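Local coordinates for ricin B lectin (Clostridium thermocellum, PDB 3VSF), which is an exo-beta-1,3-galactanase that probably hydrolyses O-glycosyl bonds with its family 43 glycoside hydrolase part and binds galactose through a ricin-type lectin part, at residues K368-V373 / I387-D392; G307-G312 / D320-W325. All blocks are in the same frame, centred on the assembly; numbering follows the deposited sequence.

Interactions 1 and 2 lie in different parts of one chain. Interaction 2 (307-312 with 320-325) joins two neighbouring strands of the last four-stranded sheet of the catalytic beta-propeller. Interaction 1 (368-373 with 387-392) comes later in the sequence, in the beta-trefoil lectin part. Their centres are 43 Å apart and their nearest atoms about 24 Å apart. Both join segments close in sequence; interaction 2 pairs two strands, interaction 1 a turn with a strand end through one antiparallel bridge. Galactose, absent from this model, has been seen bound at Asp422, Asp425, Asn440 and Asn444 of this protein. Interaction 1 lies away from these residues. In interaction 2 the side chain of Val324 is about 12 Å from that of Asn440.

Interaction 1: K368-V373 / I387-D392; sequences KNSGKV and IVQWTD
Ser370 and Gln389 meet through their polar ends. Ser370 OG donates a hydrogen bond of 2.6 Å to Gln389 OE1, approaching from above the carbonyl plane, 36° out of it. The same OG accepts from Lys372 N at 3.1 Å, which makes an ST turn. OG also bonds to Asn367 ND2. CG of Gln389 stands between the backbone N and the carbonyl carbon (chi1 71°), and the chain runs extended from there to the turn. Its NE2 bonds to Glu476 O, so both ends of the amide are held.

Lys372 crosses the Gln389 side chain obliquely, with the two CB atoms 3.8 Å apart. It then bends at chi2 and passes over the backbone of 390-391. CE passes 3.2 Å from Thr391 OG1, and NZ goes on to bond to Thr475 O. Thr391 OG1 is itself bonded to Asp477 OD1. Val373 sets its CG1 methyl 4.1 Å from Asp392 CB, and its CG2 methyl lies near Asp392 CA.

In the backbone, Val373 and Trp390 form an antiparallel hydrogen-bonded pair. Val373 N bonds to Trp390 O at 2.7 Å, and Trp390 N to Val373 O. Strands 373-376 and 385-390 are consecutive and antiparallel, a beta hairpin of the ricin-type beta-trefoil fold.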
loop_
_atom_site.group_PDB
_atom_site.type_symbol
_atom_site.label_atom_id
_atom_site.label_comp_id
_atom_site.label_asym_id
_atom_site.label_seq_id
_atom_site.Cartn_x
_atom_site.Cartn_y
_atom_site.Cartn_z
ATOM N N LYS A 368 -32.892 13.547 -15.590
ATOM C CA LYS A 368 -34.080 14.355 -15.838
ATOM C C LYS A 368 -34.803 13.923 -17.109
ATOM O O LYS A 368 -36.024 13.769 -17.117
ATOM C CB LYS A 368 -33.714 15.840 -15.922
ATOM C CG LYS A 368 -34.866 16.743 -16.336
ATOM C CD LYS A 368 -36.049 16.605 -15.392
ATOM C CE LYS A 368 -37.219 17.466 -15.838
ATOM N NZ LYS A 368 -38.406 17.296 -14.953
ATOM N N ASN A 369 -34.042 13.721 -18.179
ATOM C CA ASN A 369 -34.619 13.396 -19.479
ATOM C C ASN A 369 -35.161 11.972 -19.585
ATOM O O ASN A 369 -36.266 11.759 -20.083
ATOM C CB ASN A 369 -33.603 13.653 -20.593
ATOM C CG ASN A 369 -34.109 13.215 -21.954
ATOM O OD1 ASN A 369 -34.919 13.901 -22.576
ATOM N ND2 ASN A 369 -33.629 12.070 -22.424
ATOM N N SER A 370 -34.382 11.002 -19.118
ATOM C CA SER A 370 -34.744 9.596 -19.277
ATOM C C SER A 370 -35.548 9.059 -18.099
ATOM O O SER A 370 -36.387 8.174 -18.262
ATOM C CB SER A 370 -33.490 8.742 -19.473
ATOM O OG SER A 370 -32.694 8.732 -18.301
ATOM N N GLY A 371 -35.285 9.595 -16.912
ATOM C CA GLY A 371 -35.920 9.103 -15.704
ATOM C C GLY A 371 -35.206 7.875 -15.171
ATOM O O GLY A 371 -35.597 7.308 -14.151
ATOM N N LYS A 372 -34.156 7.462 -15.874
ATOM C CA LYS A 372 -33.339 6.331 -15.451
ATOM C C LYS A 372 -32.320 6.784 -14.408
ATOM O O LYS A 372 -32.061 7.978 -14.262
ATOM C CB LYS A 372 -32.622 5.712 -16.652
ATOM C CG LYS A 372 -33.549 5.183 -17.735
ATOM C CD LYS A 372 -34.306 3.951 -17.268
ATOM C CE LYS A 372 -35.142 3.352 -18.390
ATOM N NZ LYS A 372 -36.197 4.287 -18.869
ATOM N N VAL A 373 -31.744 5.828 -13.685
ATOM C CA VAL A 373 -30.789 6.148 -12.629
ATOM C C VAL A 373 -29.384 5.644 -12.945
ATOM O O VAL A 373 -29.209 4.711 -13.728
ATOM C CB VAL A 373 -31.232 5.573 -11.272
ATOM C CG1 VAL A 373 -32.591 6.131 -10.878
ATOM C CG2 VAL A 373 -31.267 4.054 -11.326
ATOM N N ILE A 387 -20.239 2.396 -16.937
ATOM C CA ILE A 387 -21.357 3.007 -16.229
ATOM C C ILE A 387 -22.508 3.282 -17.189
ATOM O O ILE A 387 -22.325 3.924 -18.224
ATOM C CB ILE A 387 -20.947 4.326 -15.546
ATOM C CG1 ILE A 387 -19.866 4.067 -14.494
ATOM C CG2 ILE A 387 -22.153 4.991 -14.906
ATOM C CD1 ILE A 387 -20.306 3.140 -13.380
ATOM N N VAL A 388 -23.693 2.792 -16.844
ATOM C CA VAL A 388 -24.867 2.963 -17.691
ATOM C C VAL A 388 -26.064 3.441 -16.879
ATOM O O VAL A 388 -26.067 3.357 -15.653
ATOM C CB VAL A 388 -25.248 1.648 -18.395
ATOM C CG1 VAL A 388 -24.109 1.167 -19.279
ATOM C CG2 VAL A 388 -25.617 0.588 -17.370
ATOM N N GLN A 389 -27.080 3.947 -17.572
ATOM C CA GLN A 389 -28.332 4.311 -16.924
ATOM C C GLN A 389 -29.276 3.117 -16.964
ATOM O O GLN A 389 -29.285 2.356 -17.932
ATOM C CB GLN A 389 -28.980 5.512 -17.615
ATOM C CG GLN A 389 -29.552 5.206 -18.992
ATOM C CD GLN A 389 -30.408 6.334 -19.531
ATOM O OE1 GLN A 389 -30.500 7.402 -18.926
ATOM N NE2 GLN A 389 -31.041 6.102 -20.674
ATOM N N TRP A 390 -30.065 2.949 -15.909
ATOM C CA TRP A 390 -30.998 1.833 -15.839
ATOM C C TRP A 390 -32.250 2.219 -15.064
ATOM O O TRP A 390 -32.268 3.225 -14.356
ATOM C CB TRP A 390 -30.331 0.619 -15.192
ATOM C CG TRP A 390 -30.958 -0.683 -15.581
ATOM C CD1 TRP A 390 -31.981 -1.325 -14.947
ATOM C CD2 TRP A 390 -30.602 -1.503 -16.699
ATOM N NE1 TRP A 390 -32.283 -2.495 -15.600
ATOM C CE2 TRP A 390 -31.450 -2.628 -16.681
ATOM C CE3 TRP A 390 -29.647 -1.396 -17.716
ATOM C CZ2 TRP A 390 -31.373 -3.638 -17.637
ATOM C CZ3 TRP A 390 -29.572 -2.400 -18.664
ATOM C CH2 TRP A 390 -30.429 -3.506 -18.618
ATOM N N THR A 391 -33.297 1.412 -15.205
ATOM C CA THR A 391 -34.556 1.668 -14.520
ATOM C C THR A 391 -34.400 1.506 -13.011
ATOM O O THR A 391 -33.776 0.554 -12.542
ATOM C CB THR A 391 -35.670 0.726 -15.015
ATOM O OG1 THR A 391 -35.828 0.870 -16.432
ATOM C CG2 THR A 391 -36.986 1.048 -14.327
ATOM N N ASP A 392 -34.967 2.445 -12.259
ATOM C CA ASP A 392 -34.923 2.393 -10.804
ATOM C C ASP A 392 -35.526 1.085 -10.304
ATOM O O ASP A 392 -36.745 0.919 -10.295
ATOM C CB ASP A 392 -35.680 3.582 -10.208
ATOM C CG ASP A 392 -35.490 3.704 -8.707
ATOM O OD1 ASP A 392 -35.206 2.679 -8.053
ATOM O OD2 ASP A 392 -35.628 4.829 -8.182
#

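Interaction 2: G307-G312 / D320-W325; sequences GDRWAG and DSQYVW
Strands 307-309 and 322-325 run antiparallel, their axes 142° apart and 4.6 Å from each other at closest approach. Arg309 and Gln322 are a hydrogen-bonded pair, with Arg309 N to Gln322 O at 2.8 Å. The bonds between Gly307 and Val324 are weak.

Arg309 and Gln322 lie on one face of the sheet. Gln322 OE1 comes up to the aliphatic part of Arg309, 3.5 Å from CD, and the amide and guanidinium planes are turned 65° apart. Arg309 CG is anti to the backbone N, and the chain bends at chi3, which brings NH2 to 3.8 Å from Val324 CG2. NE and NH2 of Arg309 bond to the carbonyls of Arg286 and Tyr285.

Strands 301-309 and 322-330 are the inner two of a four-stranded antiparallel sheet, one of the five blades of the beta-propeller characteristic of family 43 glycoside hydrolases.

On the other face, Asp308 and Tyr323 lie side by side and point the same way. Asp308 OD1 is 3.7 Å from Tyr323 CD1, and the carboxylate and ring planes are 64° apart. Tyr323 OH bonds to Ala58 N and Ile56 O.

Beyond the paired strands, where 307-309 has ended and 322-325 has not begun, Ser321 OG accepts from Ala311 N at 3.0 Å and also bonds to Val318 O. The same OG sits 3.4 Å from Trp310 CE3. Asp308 CB lies against one face of the Trp310 ring, offset toward its rim, and Trp310 NE1 bonds to Gln288 OE1.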
loop_
_atom_site.group_PDB
_atom_site.type_symbol
_atom_site.label_atom_id
_atom_site.label_comp_id
_atom_site.label_asym_id
_atom_site.label_seq_id
_atom_site.Cartn_x
_atom_site.Cartn_y
_atom_site.Cartn_z
ATOM N N GLY A 307 3.343 1.730 4.199
ATOM C CA GLY A 307 4.226 2.638 3.498
ATOM C C GLY A 307 4.745 3.740 4.398
ATOM O O GLY A 307 4.307 3.884 5.539
ATOM N N ASP A 308 5.687 4.517 3.879
ATOM C CA ASP A 308 6.238 5.642 4.619
ATOM C C ASP A 308 6.164 6.921 3.800
ATOM O O ASP A 308 6.644 6.976 2.667
ATOM C CB ASP A 308 7.688 5.368 5.030
ATOM C CG ASP A 308 7.794 4.409 6.201
ATOM O OD1 ASP A 308 7.640 4.864 7.355
ATOM O OD2 ASP A 308 8.036 3.206 5.971
ATOM N N ARG A 309 5.547 7.948 4.373
ATOM C CA ARG A 309 5.561 9.269 3.767
ATOM C C ARG A 309 6.737 10.045 4.341
ATOM O O ARG A 309 6.580 10.845 5.264
ATOM C CB ARG A 309 4.243 10.002 4.025
ATOM C CG ARG A 309 4.170 11.385 3.397
ATOM C CD ARG A 309 2.744 11.903 3.374
ATOM N NE ARG A 309 1.886 11.076 2.533
ATOM C CZ ARG A 309 0.592 11.305 2.329
ATOM N NH1 ARG A 309 0.001 12.341 2.907
ATOM N NH2 ARG A 309 -0.109 10.496 1.546
ATOM N N TRP A 310 7.920 9.789 3.792
ATOM C CA TRP A 310 9.153 10.374 4.303
ATOM C C TRP A 310 9.099 11.898 4.345
ATOM O O TRP A 310 8.867 12.552 3.329
ATOM C CB TRP A 310 10.350 9.908 3.473
ATOM C CG TRP A 310 10.530 8.420 3.474
ATOM C CD1 TRP A 310 10.317 7.567 2.431
ATOM C CD2 TRP A 310 10.952 7.609 4.578
ATOM N NE1 TRP A 310 10.585 6.274 2.815
ATOM C CE2 TRP A 310 10.976 6.274 4.128
ATOM C CE3 TRP A 310 11.315 7.883 5.900
ATOM C CZ2 TRP A 310 11.348 5.215 4.955
ATOM C CZ3 TRP A 310 11.683 6.830 6.718
ATOM C CH2 TRP A 310 11.697 5.513 6.242
ATOM N N ALA A 311 9.321 12.453 5.532
ATOM C CA ALA A 311 9.303 13.897 5.723
ATOM C C ALA A 311 10.412 14.573 4.924
ATOM O O ALA A 311 10.393 15.788 4.724
ATOM C CB ALA A 311 9.427 14.239 7.200
ATOM N N GLY A 312 11.374 13.779 4.468
ATOM C CA GLY A 312 12.478 14.294 3.677
ATOM C C GLY A 312 12.005 14.954 2.398
ATOM O O GLY A 312 12.727 15.746 1.793
ATOM N N ASP A 320 9.831 12.837 11.600
ATOM C CA ASP A 320 8.588 13.528 11.276
ATOM C C ASP A 320 7.861 12.858 10.114
ATOM O O ASP A 320 6.927 13.425 9.547
ATOM C CB ASP A 320 8.853 14.999 10.951
ATOM C CG ASP A 320 9.313 15.791 12.159
ATOM O OD1 ASP A 320 8.956 15.411 13.294
ATOM O OD2 ASP A 320 10.027 16.800 11.971
ATOM N N SER A 321 8.291 11.649 9.767
ATOM C CA SER A 321 7.674 10.902 8.676
ATOM C C SER A 321 6.331 10.312 9.094
ATOM O O SER A 321 6.181 9.817 10.210
ATOM C CB SER A 321 8.607 9.790 8.191
ATOM O OG SER A 321 9.791 10.328 7.634
ATOM N N GLN A 322 5.361 10.366 8.186
ATOM C CA GLN A 322 4.027 9.841 8.451
ATOM C C GLN A 322 3.843 8.471 7.805
ATOM O O GLN A 322 4.679 8.033 7.015
ATOM C CB GLN A 322 2.967 10.824 7.953
ATOM C CG GLN A 322 2.971 12.152 8.697
ATOM C CD GLN A 322 2.495 13.311 7.843
ATOM O OE1 GLN A 322 2.518 13.244 6.615
ATOM N NE2 GLN A 322 2.063 14.386 8.493
ATOM N N TYR A 323 2.750 7.794 8.145
ATOM C CA TYR A 323 2.505 6.448 7.637
ATOM C C TYR A 323 1.287 6.390 6.721
ATOM O O TYR A 323 0.354 7.183 6.857
ATOM C CB TYR A 323 2.338 5.460 8.793
ATOM C CG TYR A 323 3.421 5.564 9.841
ATOM C CD1 TYR A 323 4.680 5.018 9.623
ATOM C CD2 TYR A 323 3.187 6.210 11.048
ATOM C CE1 TYR A 323 5.675 5.113 10.579
ATOM C CE2 TYR A 323 4.174 6.309 12.008
ATOM C CZ TYR A 323 5.415 5.759 11.768
ATOM O OH TYR A 323 6.401 5.857 12.723
ATOM N N VAL A 324 1.306 5.444 5.789
ATOM C CA VAL A 324 0.198 5.246 4.865
ATOM C C VAL A 324 -0.156 3.767 4.766
ATOM O O VAL A 324 0.594 2.977 4.192
ATOM C CB VAL A 324 0.534 5.779 3.458
ATOM C CG1 VAL A 324 -0.533 5.357 2.459
ATOM C CG2 VAL A 324 0.683 7.292 3.484
ATOM N N TRP A 325 -1.297 3.393 5.335
ATOM C CA TRP A 325 -1.757 2.009 5.279
ATOM C C TRP A 325 -2.958 1.861 4.353
ATOM O O TRP A 325 -3.929 2.611 4.450
ATOM C CB TRP A 325 -2.102 1.494 6.678
ATOM C CG TRP A 325 -0.903 1.287 7.554
ATOM C CD1 TRP A 325 0.384 1.649 7.280
ATOM C CD2 TRP A 325 -0.880 0.663 8.843
ATOM N NE1 TRP A 325 1.207 1.293 8.321
ATOM C CE2 TRP A 325 0.455 0.686 9.293
ATOM C CE3 TRP A 325 -1.859 0.090 9.661
ATOM C CZ2 TRP A 325 0.837 0.156 10.524
ATOM C CZ3 TRP A 325 -1.478 -0.434 10.883
ATOM C CH2 TRP A 325 -0.142 -0.397 11.303
#